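Local atomic coordinates of hydrazine synthase alpha subunit (Candidatus Kuenenia stuttgartiensis, PDB entry 5C2V), a protein that forms hydrazine, as part of the heme-containing hydrazine synthase complex, by condensing hydroxylamine made in the gamma subunit with ammonia. Residues D[33-38]-D[57-62]. Residues are numbered along the deposited sequence; the frame is centred on the assembly and turned at random.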
loop_
_atom_site.group_PDB
_atom_site.type_symbol
_atom_site.label_atom_id
_atom_site.label_comp_id
_atom_site.label_asym_id
_atom_site.label_seq_id
_atom_site.Cartn_x
_atom_site.Cartn_y
_atom_site.Cartn_z
ATOM N N LEU D 33 -10.423 17.873 36.306
ATOM C CA LEU D 33 -9.694 16.713 36.806
ATOM C C LEU D 33 -8.715 16.223 35.748
ATOM O O LEU D 33 -9.058 16.175 34.567
ATOM C CB LEU D 33 -10.655 15.583 37.184
ATOM C CG LEU D 33 -11.547 15.742 38.415
ATOM C CD1 LEU D 33 -12.638 14.685 38.408
ATOM C CD2 LEU D 33 -10.718 15.636 39.680
ATOM N N PHE D 34 -7.503 15.858 36.155
ATOM C CA PHE D 34 -6.567 15.279 35.193
ATOM C C PHE D 34 -5.509 14.386 35.835
ATOM O O PHE D 34 -5.280 14.432 37.044
ATOM C CB PHE D 34 -5.889 16.379 34.365
ATOM C CG PHE D 34 -5.067 17.343 35.173
ATOM C CD1 PHE D 34 -3.712 17.126 35.370
ATOM C CD2 PHE D 34 -5.642 18.482 35.713
ATOM C CE1 PHE D 34 -2.951 18.016 36.103
ATOM C CE2 PHE D 34 -4.886 19.375 36.449
ATOM C CZ PHE D 34 -3.539 19.142 36.643
ATOM N N THR D 35 -4.877 13.568 35.000
ATOM C CA THR D 35 -3.874 12.609 35.442
ATOM C C THR D 35 -2.457 13.150 35.277
ATOM O O THR D 35 -2.103 13.701 34.231
ATOM C CB THR D 35 -3.991 11.281 34.663
ATOM O OG1 THR D 35 -5.330 10.779 34.762
ATOM C CG2 THR D 35 -3.023 10.244 35.213
ATOM N N GLN D 36 -1.656 12.988 36.326
ATOM C CA GLN D 36 -0.238 13.314 36.283
ATOM C C GLN D 36 0.591 12.040 36.382
ATOM O O GLN D 36 0.436 11.261 37.326
ATOM C CB GLN D 36 0.136 14.274 37.411
ATOM C CG GLN D 36 -0.447 15.667 37.268
ATOM C CD GLN D 36 -0.008 16.594 38.384
ATOM O OE1 GLN D 36 0.244 16.155 39.507
ATOM N NE2 GLN D 36 0.093 17.882 38.079
ATOM N N SER D 37 1.470 11.834 35.406
ATOM C CA SER D 37 2.319 10.650 35.378
ATOM C C SER D 37 3.791 11.041 35.440
ATOM O O SER D 37 4.173 12.083 34.920
ATOM C CB SER D 37 2.044 9.823 34.120
ATOM O OG SER D 37 0.721 9.316 34.122
ATOM N N PRO D 38 4.622 10.212 36.088
ATOM C CA PRO D 38 6.063 10.493 36.102
ATOM C C PRO D 38 6.611 10.474 34.681
ATOM O O PRO D 38 6.089 9.713 33.867
ATOM C CB PRO D 38 6.643 9.342 36.933
ATOM C CG PRO D 38 5.482 8.788 37.701
ATOM C CD PRO D 38 4.289 8.982 36.822
ATOM N N SER D 57 1.434 7.230 39.119
ATOM C CA SER D 57 0.646 8.359 38.635
ATOM C C SER D 57 -0.502 8.700 39.573
ATOM O O SER D 57 -1.078 7.822 40.215
ATOM C CB SER D 57 0.096 8.075 37.240
ATOM O OG SER D 57 1.146 7.763 36.348
ATOM N N ARG D 58 -0.831 9.985 39.645
ATOM C CA ARG D 58 -1.887 10.445 40.537
ATOM C C ARG D 58 -2.968 11.214 39.783
ATOM O O ARG D 58 -2.692 11.865 38.776
ATOM C CB ARG D 58 -1.297 11.319 41.644
ATOM C CG ARG D 58 -0.674 12.610 41.140
ATOM C CD ARG D 58 0.147 13.290 42.219
ATOM N NE ARG D 58 0.517 14.650 41.842
ATOM C CZ ARG D 58 1.332 15.426 42.549
ATOM N NH1 ARG D 58 1.871 14.972 43.673
ATOM N NH2 ARG D 58 1.611 16.654 42.132
ATOM N N ILE D 59 -4.200 11.127 40.271
ATOM C CA ILE D 59 -5.301 11.901 39.710
ATOM C C ILE D 59 -5.541 13.137 40.565
ATOM O O ILE D 59 -5.683 13.037 41.784
ATOM C CB ILE D 59 -6.594 11.075 39.620
ATOM C CG1 ILE D 59 -6.365 9.824 38.773
ATOM C CG2 ILE D 59 -7.727 11.912 39.049
ATOM C CD1 ILE D 59 -7.601 8.987 38.586
ATOM N N VAL D 60 -5.582 14.302 39.928
ATOM C CA VAL D 60 -5.668 15.555 40.667
ATOM C C VAL D 60 -6.794 16.472 40.195
ATOM O O VAL D 60 -7.236 16.410 39.040
ATOM C CB VAL D 60 -4.341 16.335 40.587
ATOM C CG1 VAL D 60 -3.232 15.573 41.295
ATOM C CG2 VAL D 60 -3.970 16.599 39.141
ATOM N N LEU D 61 -7.245 17.323 41.114
ATOM C CA LEU D 61 -8.269 18.325 40.844
ATOM C C LEU D 61 -7.667 19.725 40.889
ATOM O O LEU D 61 -6.936 20.068 41.822
ATOM C CB LEU D 61 -9.416 18.208 41.852
ATOM C CG LEU D 61 -10.527 19.258 41.788
ATOM C CD1 LEU D 61 -11.203 19.249 40.427
ATOM C CD2 LEU D 61 -11.544 19.024 42.896
ATOM N N PHE D 62 -7.983 20.530 39.881
ATOM C CA PHE D 62 -7.395 21.855 39.734
ATOM C C PHE D 62 -8.460 22.919 39.482
ATOM O O PHE D 62 -9.323 22.756 38.617
ATOM C CB PHE D 62 -6.370 21.849 38.597
ATOM C CG PHE D 62 -5.824 23.207 38.258
ATOM C CD1 PHE D 62 -4.840 23.788 39.041
ATOM C CD2 PHE D 62 -6.283 23.894 37.146
ATOM C CE1 PHE D 62 -4.333 25.036 38.727
ATOM C CE2 PHE D 62 -5.779 25.141 36.828
ATOM C CZ PHE D 62 -4.803 25.712 37.619
#
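Gln36 OE1 accepts two hydrogen bonds from one guanidinium, Arg58 NE at 2.8 Å and Arg58 NH2 at 3.0 Å, and this side-on grip ties together neighbouring strands of a beta-propeller blade. Both donors hold the oxygen at the edge of the guanidinium, whose plane is only 22° from that of the amide. The two side chains run alongside each other in the same direction; both are extended beyond CG, and the amide oxygen comes beside NE and NH2. Fixing the amide this way turns Gln36 NE2 to a weak bond with Asp382, a calcium ligand, while Arg58 NH1 makes a weak bond to the bound trimethyl glycine.

The blade illustrates the propeller's ring closure: strands 31-37, 58-63 and 69-71 from the start of the domain are joined by 381-387 from much later in the chain. Residues 33-37 and 58-62 lie on its two middle strands, antiparallel and in regular register. Phe34 with Val60 and Gln36 with Arg58 are hydrogen-bonded pairs, each exchanging two N-H···O bonds of 2.9 Å between backbone N and O.

On the face carrying Gln36 and Arg58, Val60 CG2 sits over the Phe34 ring in a CH-pi contact, 3.6 Å from its centroid. With chi1 at 62°, CG of Phe34 stands between its backbone N and carbonyl carbon, which carries the ring across to Val60; at the ring's edge CE2 meets Phe62 CB at 3.6 Å. The other face bears Leu33, Thr35, Ile59 and Leu61; the first three pack against strand 76-84 of the next blade, and Leu33 CD2 touches Leu61 CB at 3.6 Å. Thr35 OG1 is hydrogen-bonded to Gln384 on the closing strand. At the end of the ladder, Ser37 OG donates to Ser57 OG at 2.7 Å, and Ser57 OG is itself hydrogen-bonded to the carbonyl oxygen of Pro54.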